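Local coordinates for protein interleukin-15 receptor alpha chain (Mus musculus, PDB 2PSM) that probably binds the cytokine interleukin-15 through a compact sushi domain, acting as the cytokine-specific alpha subunit of its receptor, at residues B[10-14]-B[61-65]; B[29-35]-B[48-53]; B[37-43]-B[69-75]. All blocks are in the same frame, centred on the assembly; numbering follows the deposited sequence.

Contact 1: residues B[10-14]-B[61-65]; sequences TCPPP and VAHWT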
loop_
_atom_site.group_PDB
_atom_site.type_symbol
_atom_site.label_atom_id
_atom_site.label_comp_id
_atom_site.label_asym_id
_atom_site.label_seq_id
_atom_site.Cartn_x
_atom_site.Cartn_y
_atom_site.Cartn_z
ATOM N N THR B 10 -13.376 -25.765 1.969
ATOM C CA THR B 10 -13.571 -24.563 1.113
ATOM C C THR B 10 -14.146 -23.390 1.922
ATOM O O THR B 10 -14.741 -23.593 2.988
ATOM C CB THR B 10 -14.518 -24.876 -0.059
ATOM O OG1 THR B 10 -14.531 -23.770 -0.966
ATOM C CG2 THR B 10 -15.933 -25.118 0.444
ATOM N N CYS B 11 -13.956 -22.171 1.414
ATOM C CA CYS B 11 -14.449 -20.967 2.084
ATOM C C CYS B 11 -15.882 -20.646 1.693
ATOM O O CYS B 11 -16.308 -20.929 0.581
ATOM C CB CYS B 11 -13.556 -19.753 1.766
ATOM S SG CYS B 11 -12.138 -19.567 2.901
ATOM N N PRO B 12 -16.650 -20.054 2.616
ATOM C CA PRO B 12 -18.041 -19.698 2.340
ATOM C C PRO B 12 -18.084 -18.447 1.465
ATOM O O PRO B 12 -17.045 -17.895 1.105
ATOM C CB PRO B 12 -18.602 -19.452 3.731
ATOM C CG PRO B 12 -17.437 -18.842 4.436
ATOM C CD PRO B 12 -16.305 -19.757 4.017
ATOM N N PRO B 13 -19.287 -17.990 1.094
ATOM C CA PRO B 13 -19.310 -16.787 0.259
ATOM C C PRO B 13 -18.669 -15.632 1.030
ATOM O O PRO B 13 -18.722 -15.595 2.258
ATOM C CB PRO B 13 -20.797 -16.567 0.017
ATOM C CG PRO B 13 -21.356 -17.964 0.067
ATOM C CD PRO B 13 -20.638 -18.551 1.257
ATOM N N PRO B 14 -18.035 -14.686 0.321
ATOM C CA PRO B 14 -17.399 -13.545 0.984
ATOM C C PRO B 14 -18.441 -12.517 1.429
ATOM O O PRO B 14 -19.577 -12.531 0.953
ATOM C CB PRO B 14 -16.478 -13.000 -0.099
ATOM C CG PRO B 14 -17.266 -13.241 -1.339
ATOM C CD PRO B 14 -17.778 -14.656 -1.131
ATOM N N VAL B 61 -11.922 -25.861 9.331
ATOM C CA VAL B 61 -12.873 -24.927 8.752
ATOM C C VAL B 61 -12.114 -23.726 8.212
ATOM O O VAL B 61 -11.290 -23.121 8.906
ATOM C CB VAL B 61 -13.931 -24.464 9.780
ATOM C CG1 VAL B 61 -14.626 -25.679 10.380
ATOM C CG2 VAL B 61 -13.287 -23.611 10.864
ATOM N N ALA B 62 -12.383 -23.400 6.954
ATOM C CA ALA B 62 -11.731 -22.286 6.294
ATOM C C ALA B 62 -12.627 -21.055 6.327
ATOM O O ALA B 62 -13.846 -21.160 6.449
ATOM C CB ALA B 62 -11.396 -22.661 4.849
ATOM N N HIS B 63 -12.005 -19.889 6.224
ATOM C CA HIS B 63 -12.720 -18.622 6.225
ATOM C C HIS B 63 -11.875 -17.603 5.477
ATOM O O HIS B 63 -10.653 -17.758 5.348
ATOM C CB HIS B 63 -12.954 -18.141 7.658
ATOM C CG HIS B 63 -11.697 -17.769 8.381
ATOM N ND1 HIS B 63 -11.044 -16.571 8.175
ATOM C CD2 HIS B 63 -10.948 -18.454 9.277
ATOM C CE1 HIS B 63 -9.948 -16.537 8.913
ATOM N NE2 HIS B 63 -9.866 -17.667 9.591
ATOM N N TRP B 64 -12.538 -16.575 4.970
ATOM C CA TRP B 64 -11.869 -15.505 4.256
ATOM C C TRP B 64 -11.268 -14.550 5.274
ATOM O O TRP B 64 -11.871 -14.300 6.323
ATOM C CB TRP B 64 -12.870 -14.739 3.392
ATOM C CG TRP B 64 -13.352 -15.492 2.201
ATOM C CD1 TRP B 64 -14.607 -15.998 1.998
ATOM C CD2 TRP B 64 -12.597 -15.806 1.026
ATOM N NE1 TRP B 64 -14.679 -16.605 0.765
ATOM C CE2 TRP B 64 -13.461 -16.503 0.148
ATOM C CE3 TRP B 64 -11.277 -15.563 0.626
ATOM C CZ2 TRP B 64 -13.043 -16.963 -1.105
ATOM C CZ3 TRP B 64 -10.862 -16.018 -0.624
ATOM C CH2 TRP B 64 -11.743 -16.711 -1.474
ATOM N N THR B 65 -10.076 -14.033 4.986
ATOM C CA THR B 65 -9.453 -13.074 5.890
ATOM C C THR B 65 -10.346 -11.840 5.872
ATOM O O THR B 65 -11.101 -11.638 4.924
ATOM C CB THR B 65 -8.044 -12.682 5.423
ATOM O OG1 THR B 65 -8.067 -12.394 4.022
ATOM C CG2 THR B 65 -7.065 -13.806 5.695
#

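Contact 2: residues B[29-35]-B[48-53]; sequences VNSRERY and STLIEC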
loop_
_atom_site.group_PDB
_atom_site.type_symbol
_atom_site.label_atom_id
_atom_site.label_comp_id
_atom_site.label_asym_id
_atom_site.label_seq_id
_atom_site.Cartn_x
_atom_site.Cartn_y
_atom_site.Cartn_z
ATOM N N VAL B 29 -8.644 -23.331 -0.130
ATOM C CA VAL B 29 -7.656 -22.791 0.796
ATOM C C VAL B 29 -6.433 -22.299 0.033
ATOM O O VAL B 29 -5.985 -22.945 -0.911
ATOM C CB VAL B 29 -7.228 -23.868 1.823
ATOM C CG1 VAL B 29 -6.054 -23.378 2.662
ATOM C CG2 VAL B 29 -8.407 -24.206 2.716
ATOM N N ASN B 30 -5.909 -21.154 0.462
ATOM C CA ASN B 30 -4.751 -20.489 -0.140
ATOM C C ASN B 30 -5.152 -19.593 -1.309
ATOM O O ASN B 30 -4.319 -18.871 -1.855
ATOM C CB ASN B 30 -3.698 -21.496 -0.613
ATOM C CG ASN B 30 -3.087 -22.280 0.528
ATOM O OD1 ASN B 30 -2.769 -21.722 1.580
ATOM N ND2 ASN B 30 -2.907 -23.581 0.323
ATOM N N SER B 31 -6.425 -19.632 -1.695
ATOM C CA SER B 31 -6.890 -18.794 -2.796
ATOM C C SER B 31 -6.904 -17.318 -2.409
ATOM O O SER B 31 -7.278 -16.966 -1.292
ATOM C CB SER B 31 -8.295 -19.199 -3.241
ATOM O OG SER B 31 -8.748 -18.332 -4.278
ATOM N N ARG B 32 -6.502 -16.463 -3.346
ATOM C CA ARG B 32 -6.462 -15.017 -3.133
ATOM C C ARG B 32 -7.391 -14.352 -4.142
ATOM O O ARG B 32 -7.173 -14.450 -5.348
ATOM C CB ARG B 32 -5.029 -14.500 -3.326
ATOM C CG ARG B 32 -4.022 -15.138 -2.385
ATOM C CD ARG B 32 -2.580 -14.828 -2.775
ATOM N NE ARG B 32 -1.928 -13.947 -1.812
ATOM C CZ ARG B 32 -1.827 -12.632 -1.948
ATOM N NH1 ARG B 32 -2.331 -12.039 -3.016
ATOM N NH2 ARG B 32 -1.224 -11.912 -1.013
ATOM N N GLU B 33 -8.426 -13.681 -3.647
ATOM C CA GLU B 33 -9.391 -13.012 -4.515
ATOM C C GLU B 33 -9.411 -11.525 -4.191
ATOM O O GLU B 33 -8.966 -11.110 -3.124
ATOM C CB GLU B 33 -10.797 -13.595 -4.308
ATOM C CG GLU B 33 -10.941 -15.100 -4.583
ATOM C CD GLU B 33 -10.837 -15.472 -6.065
ATOM O OE1 GLU B 33 -11.213 -14.652 -6.928
ATOM O OE2 GLU B 33 -10.396 -16.601 -6.369
ATOM N N ARG B 34 -9.941 -10.722 -5.105
ATOM C CA ARG B 34 -9.982 -9.289 -4.883
ATOM C C ARG B 34 -11.294 -8.640 -5.258
ATOM O O ARG B 34 -11.861 -8.918 -6.314
ATOM C CB ARG B 34 -8.861 -8.593 -5.668
ATOM C CG ARG B 34 -7.462 -8.781 -5.098
ATOM C CD ARG B 34 -6.433 -8.028 -5.944
ATOM N NE ARG B 34 -5.069 -8.285 -5.487
ATOM C CZ ARG B 34 -4.525 -7.734 -4.408
ATOM N NH1 ARG B 34 -5.226 -6.883 -3.669
ATOM N NH2 ARG B 34 -3.281 -8.041 -4.059
ATOM N N TYR B 35 -11.767 -7.769 -4.373
ATOM C CA TYR B 35 -12.984 -7.002 -4.602
ATOM C C TYR B 35 -12.621 -5.960 -5.658
ATOM O O TYR B 35 -11.444 -5.633 -5.831
ATOM C CB TYR B 35 -13.389 -6.258 -3.326
ATOM C CG TYR B 35 -13.980 -7.129 -2.238
ATOM C CD1 TYR B 35 -15.347 -7.409 -2.212
ATOM C CD2 TYR B 35 -13.178 -7.663 -1.234
ATOM C CE1 TYR B 35 -15.902 -8.203 -1.206
ATOM C CE2 TYR B 35 -13.718 -8.455 -0.226
ATOM C CZ TYR B 35 -15.082 -8.722 -0.219
ATOM O OH TYR B 35 -15.623 -9.518 0.763
ATOM N N SER B 48 -7.073 -2.387 1.352
ATOM C CA SER B 48 -6.817 -3.489 0.437
ATOM C C SER B 48 -8.075 -4.132 -0.147
ATOM O O SER B 48 -9.093 -4.257 0.536
ATOM C CB SER B 48 -5.987 -4.546 1.191
ATOM O OG SER B 48 -6.009 -5.810 0.561
ATOM N N THR B 49 -7.998 -4.531 -1.413
ATOM C CA THR B 49 -9.126 -5.196 -2.076
ATOM C C THR B 49 -9.011 -6.713 -1.893
ATOM O O THR B 49 -9.869 -7.470 -2.343
ATOM C CB THR B 49 -9.129 -4.944 -3.599
ATOM O OG1 THR B 49 -7.865 -5.346 -4.153
ATOM C CG2 THR B 49 -9.389 -3.483 -3.912
ATOM N N LEU B 50 -7.953 -7.147 -1.222
ATOM C CA LEU B 50 -7.683 -8.570 -1.043
ATOM C C LEU B 50 -8.265 -9.335 0.137
ATOM O O LEU B 50 -8.312 -8.838 1.246
ATOM C CB LEU B 50 -6.163 -8.800 -1.005
ATOM C CG LEU B 50 -5.724 -10.258 -0.799
ATOM C CD1 LEU B 50 -5.843 -11.013 -2.126
ATOM C CD2 LEU B 50 -4.283 -10.314 -0.297
ATOM N N ILE B 51 -8.687 -10.568 -0.136
ATOM C CA ILE B 51 -9.150 -11.488 0.892
ATOM C C ILE B 51 -8.549 -12.824 0.489
ATOM O O ILE B 51 -8.454 -13.135 -0.697
ATOM C CB ILE B 51 -10.681 -11.626 0.982
ATOM C CG1 ILE B 51 -11.279 -12.053 -0.361
ATOM C CG2 ILE B 51 -11.279 -10.331 1.500
ATOM C CD1 ILE B 51 -12.783 -12.291 -0.274
ATOM N N GLU B 52 -8.102 -13.596 1.467
ATOM C CA GLU B 52 -7.507 -14.893 1.186
ATOM C C GLU B 52 -8.235 -15.958 1.981
ATOM O O GLU B 52 -8.639 -15.717 3.118
ATOM C CB GLU B 52 -6.029 -14.910 1.575
ATOM C CG GLU B 52 -5.320 -16.196 1.178
ATOM C CD GLU B 52 -3.849 -16.193 1.540
ATOM O OE1 GLU B 52 -3.200 -15.137 1.363
ATOM O OE2 GLU B 52 -3.341 -17.249 1.986
ATOM N N CYS B 53 -8.411 -17.131 1.382
ATOM C CA CYS B 53 -9.084 -18.224 2.067
ATOM C C CYS B 53 -8.055 -19.006 2.875
ATOM O O CYS B 53 -7.225 -19.718 2.310
ATOM C CB CYS B 53 -9.778 -19.151 1.067
ATOM S SG CYS B 53 -10.621 -20.510 1.930
#

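Contact 3: residues B[37-43]-B[69-75]; sequences CNSGFKR and LKCIRDP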
loop_
_atom_site.group_PDB
_atom_site.type_symbol
_atom_site.label_atom_id
_atom_site.label_comp_id
_atom_site.label_asym_id
_atom_site.label_seq_id
_atom_site.Cartn_x
_atom_site.Cartn_y
_atom_site.Cartn_z
ATOM N N CYS B 37 -13.926 -2.094 -6.780
ATOM C CA CYS B 37 -14.818 -0.986 -6.470
ATOM C C CYS B 37 -15.680 -0.680 -7.697
ATOM O O CYS B 37 -15.219 -0.785 -8.839
ATOM C CB CYS B 37 -14.031 0.264 -6.052
ATOM S SG CYS B 37 -13.158 0.194 -4.442
ATOM N N ASN B 38 -16.938 -0.320 -7.453
ATOM C CA ASN B 38 -17.873 -0.011 -8.528
ATOM C C ASN B 38 -17.426 1.218 -9.313
ATOM O O ASN B 38 -16.698 2.067 -8.796
ATOM C CB ASN B 38 -19.285 0.240 -7.965
ATOM C CG ASN B 38 -19.918 -1.011 -7.350
ATOM O OD1 ASN B 38 -19.504 -2.138 -7.624
ATOM N ND2 ASN B 38 -20.943 -0.807 -6.529
ATOM N N SER B 39 -17.869 1.307 -10.563
ATOM C CA SER B 39 -17.533 2.438 -11.421
ATOM C C SER B 39 -17.949 3.724 -10.714
ATOM O O SER B 39 -19.063 3.830 -10.207
ATOM C CB SER B 39 -18.263 2.315 -12.763
ATOM O OG SER B 39 -18.036 3.456 -13.571
ATOM N N GLY B 40 -17.046 4.696 -10.683
ATOM C CA GLY B 40 -17.321 5.954 -10.018
ATOM C C GLY B 40 -16.699 5.985 -8.630
ATOM O O GLY B 40 -16.643 7.034 -8.003
ATOM N N PHE B 41 -16.224 4.833 -8.159
ATOM C CA PHE B 41 -15.606 4.717 -6.831
ATOM C C PHE B 41 -14.144 4.252 -6.923
ATOM O O PHE B 41 -13.759 3.583 -7.881
ATOM C CB PHE B 41 -16.418 3.730 -5.971
ATOM C CG PHE B 41 -17.816 4.204 -5.663
ATOM C CD1 PHE B 41 -18.052 5.070 -4.609
ATOM C CD2 PHE B 41 -18.886 3.817 -6.463
ATOM C CE1 PHE B 41 -19.333 5.556 -4.350
ATOM C CE2 PHE B 41 -20.175 4.295 -6.218
ATOM C CZ PHE B 41 -20.399 5.168 -5.157
ATOM N N LYS B 42 -13.340 4.601 -5.922
ATOM C CA LYS B 42 -11.920 4.229 -5.901
ATOM C C LYS B 42 -11.502 3.592 -4.583
ATOM O O LYS B 42 -11.971 3.988 -3.513
ATOM C CB LYS B 42 -11.033 5.464 -6.124
ATOM C CG LYS B 42 -11.018 6.021 -7.537
ATOM C CD LYS B 42 -10.391 5.048 -8.509
ATOM C CE LYS B 42 -10.238 5.676 -9.883
ATOM N NZ LYS B 42 -9.881 4.654 -10.910
ATOM N N ARG B 43 -10.604 2.613 -4.665
ATOM C CA ARG B 43 -10.087 1.950 -3.470
ATOM C C ARG B 43 -9.373 3.042 -2.678
ATOM O O ARG B 43 -8.483 3.721 -3.204
ATOM C CB ARG B 43 -9.080 0.857 -3.850
ATOM C CG ARG B 43 -8.218 0.375 -2.680
ATOM C CD ARG B 43 -7.213 -0.683 -3.117
ATOM N NE ARG B 43 -6.154 -0.119 -3.957
ATOM C CZ ARG B 43 -5.127 0.596 -3.501
ATOM N NH1 ARG B 43 -4.996 0.841 -2.206
ATOM N NH2 ARG B 43 -4.230 1.076 -4.347
ATOM N N LEU B 69 -10.785 -3.136 2.830
ATOM C CA LEU B 69 -11.248 -2.308 1.728
ATOM C C LEU B 69 -12.270 -1.234 2.062
ATOM O O LEU B 69 -13.217 -1.448 2.818
ATOM C CB LEU B 69 -11.838 -3.176 0.615
ATOM C CG LEU B 69 -12.388 -2.363 -0.567
ATOM C CD1 LEU B 69 -11.237 -1.610 -1.247
ATOM C CD2 LEU B 69 -13.090 -3.293 -1.554
ATOM N N LYS B 70 -12.071 -0.081 1.447
ATOM C CA LYS B 70 -12.962 1.052 1.594
ATOM C C LYS B 70 -13.025 1.685 0.208
ATOM O O LYS B 70 -12.001 2.112 -0.333
ATOM C CB LYS B 70 -12.400 2.033 2.618
ATOM C CG LYS B 70 -13.020 3.415 2.605
ATOM C CD LYS B 70 -14.453 3.427 3.107
ATOM C CE LYS B 70 -14.959 4.857 3.234
ATOM N NZ LYS B 70 -16.330 4.909 3.816
ATOM N N CYS B 71 -14.219 1.704 -0.382
ATOM C CA CYS B 71 -14.399 2.292 -1.702
ATOM C C CYS B 71 -15.039 3.667 -1.567
ATOM O O CYS B 71 -16.189 3.787 -1.127
ATOM C CB CYS B 71 -15.286 1.406 -2.573
ATOM S SG CYS B 71 -14.590 -0.208 -3.034
ATOM N N ILE B 72 -14.296 4.701 -1.949
ATOM C CA ILE B 72 -14.794 6.065 -1.865
ATOM C C ILE B 72 -15.048 6.670 -3.246
ATOM O O ILE B 72 -14.573 6.162 -4.264
ATOM C CB ILE B 72 -13.800 6.978 -1.117
ATOM C CG1 ILE B 72 -12.488 7.070 -1.900
ATOM C CG2 ILE B 72 -13.548 6.431 0.286
ATOM C CD1 ILE B 72 -11.567 8.207 -1.454
ATOM N N ARG B 73 -15.795 7.768 -3.265
ATOM C CA ARG B 73 -16.111 8.459 -4.503
ATOM C C ARG B 73 -14.845 8.914 -5.207
ATOM O O ARG B 73 -13.996 9.576 -4.612
ATOM C CB ARG B 73 -16.993 9.673 -4.218
ATOM C CG ARG B 73 -18.375 9.316 -3.705
ATOM C CD ARG B 73 -19.243 10.552 -3.544
ATOM N NE ARG B 73 -20.603 10.199 -3.149
ATOM C CZ ARG B 73 -21.586 11.077 -2.983
ATOM N NH1 ARG B 73 -21.364 12.371 -3.177
ATOM N NH2 ARG B 73 -22.795 10.661 -2.626
ATOM N N ASP B 74 -14.724 8.541 -6.476
ATOM C CA ASP B 74 -13.577 8.924 -7.290
ATOM C C ASP B 74 -13.412 10.441 -7.162
ATOM O O ASP B 74 -14.303 11.196 -7.541
ATOM C CB ASP B 74 -13.842 8.555 -8.749
ATOM C CG ASP B 74 -12.642 8.791 -9.638
ATOM O OD1 ASP B 74 -11.853 9.715 -9.346
ATOM O OD2 ASP B 74 -12.496 8.056 -10.636
ATOM N N PRO B 75 -12.270 10.905 -6.627
ATOM C CA PRO B 75 -12.024 12.340 -6.459
ATOM C C PRO B 75 -12.009 13.101 -7.782
ATOM O O PRO B 75 -12.325 14.290 -7.826
ATOM C CB PRO B 75 -10.659 12.382 -5.770
ATOM C CG PRO B 75 -10.568 11.052 -5.081
ATOM C CD PRO B 75 -11.134 10.122 -6.113
#

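Contact 1: residues B[10-14]-B[61-65]
Cys-11 and Pro-14 take opposite faces of the Trp-64 indole, while Pro-12 meets its edge. Cys-11 CB stands 3.7 Å from the centroid of the five-membered ring of Trp-64, a CH-pi contact displaced toward the rim. Cys-11 SG sits more squarely above the same ring, its line to the centroid only 6° from the normal, which makes a sulfur-aromatic contact. From the other face Pro-14 CB approaches Trp-64 CD1 at 4.1 Å, with proline and indole running side by side. In the ring plane, Trp-64 NE1 donates to Pro-12 O over 2.7 Å; the carbonyl points almost straight at the nitrogen, yet the bond is bent at hydrogen (135°). Trp-64 CG lies beside its own backbone N (chi1 -72°), which turns the indole back toward the 10-14 chain.

Cys-11 and Trp-64 belong to the family signature of the sushi repeat: the first of its four cysteines and the tryptophan that precedes the last. Cys-11 SG closes a disulfide with Cys-53 on the neighbouring strand, and on the way it passes Ala-62 CB at 3.7 Å. Farther out, Ile-51 and Cys-53 also touch the indole, and Val-24 packs against both Pro-14 and Trp-64. On the outer side of strand 61-64, His-63 ND1 makes a nearly straight bond to Trp-64 O at 3.0 Å, reaching the oxygen from above the carbonyl plane.

Contact 2: residues B[29-35]-B[48-53]
Tyr-35 brings its ring edge against Ile-51, CE2 to CG2 at 3.5 Å, and the two side chains cross at about a right angle. This is the dense half of the contact. Beneath it runs an antiparallel ladder in which Glu-33 and Ile-51 form the hydrogen-bonded pair, Glu-33 N to Ile-51 O and Ile-51 N to Glu-33 O both measuring 3.0 Å. Arg-32 with Glu-52 and Arg-34 with Leu-50 are non-hydrogen-bonded pairs beside it. Further backbone bonds, from Tyr-35 N to Thr-49 O and from Cys-53 N to Ser-31 O, continue the ladder on either side of the Glu-33/Ile-51 pair. These are central strands of the sushi sheet. Tyr-35 OH reaches Val-15 O, and the Glu-33 carboxylate turns away to the amides of Lys-25 and Asn-26.

The face bearing Arg-32, Arg-34, Leu-50 and Glu-52 is more polar and is met by another protein's chain; its loose spot is the Arg-32/Glu-52 pair. Arg-32 NE and Glu-52 OE1 make only a long salt bridge of 3.6 Å, with the guanidinium and carboxylate planes 48° apart. Arg-34 NH1 donates to Thr-49 OG1 at 3.1 Å, in the guanidinium plane, while Leu-50 CB lies over a face of the same group, 3.4 Å from Arg-34 NH1. Chi1 (55°) sets Thr-49 OG1 between its backbone N and carbonyl carbon, where it meets the guanidinium edge. Leu-50 CD2 also sits over a face of the Arg-32 guanidinium, 3.5 Å from NH2, leaving the leucine wedged beside both arginines.

Acidic side chains of the other chain, presumably the cytokine, form salt bridges with Arg-32 NH1 and Arg-34 NH2, consistent with these arginines giving a positive surface that complements acidic groups of the partner.

Contact 3: residues B[37-43]-B[69-75]
The disulfide between Cys-37 and Cys-71 is the heart of this contact: SG to SG measures 2.0 Å, and the negative chi3 of -86° makes the bridge left-handed. Leu-69 CD1 packs against it, 4.1 Å from Cys-37 SG, and also meets Arg-43 CG at 3.9 Å, the leucine and arginine crossing at roughly a right angle. Phe-41 CB packs against Cys-71 CB. The phenylalanine ring then runs alongside Arg-73, Phe-41 CE1 to Arg-73 CG at 3.9 Å, while His-19 stacks on the phenylalanine.

Cys-37 and Cys-71 are the second and fourth cysteines of the sushi repeat, and the bridge joins the end of strand 32-37 to strand 71-73 near the C-terminus. A type II turn from Asn-38 to Phe-41 reverses the chain between Cys-37 and strand 41-43; Gly-40 occupies its third position with the positive phi (99°) that this turn requires.

Strand 41-43 then pairs antiparallel with strand 71-73. Lys-42 and Ile-72 exchange two backbone bonds, the one from Lys-42 N to Ile-72 O being short at 2.6 Å. One step further out, Asp-74 N donates to Gly-40 O over 2.9 Å.

At the polar margin Lys-42 bends at chi2 (-66°) and lies beside Asp-74, so that its aliphatic CE comes 3.4 Å from Asp-74 OD2. Lys-42 NZ stays 4.3 Å from Asp-74 OD2, too far for a salt bridge, and Asp-74 OD1 is hydrogen-bonded to Ser-76 OG. At the other end of the ladder, Arg-43 NH2 forms salt bridges with acidic side chains of another protein's chain.

Contacts 1 and 3 lie on opposite sides of the chain's centre, about 25 Å apart between centres, with contact 2 between them, about 10 Å from contact 1 and 18 Å from contact 3. Strands 50-56 and 61-64 are neighbours in one antiparallel sheet shared by contacts 1 and 2; contact 3 uses the separate two-stranded sheet. Along the chain, contact 2 is nested within the loop closed by contact 1, whereas contact 3 alternates with both. The Cys-11 to Cys-53 disulfide joins contacts 1 and 2, and Leu-69 packs contact 3 onto Tyr-35. Each end of the elongated domain thus has its own disulfide, and arginines of contacts 2 and 3 both reach another protein's chain.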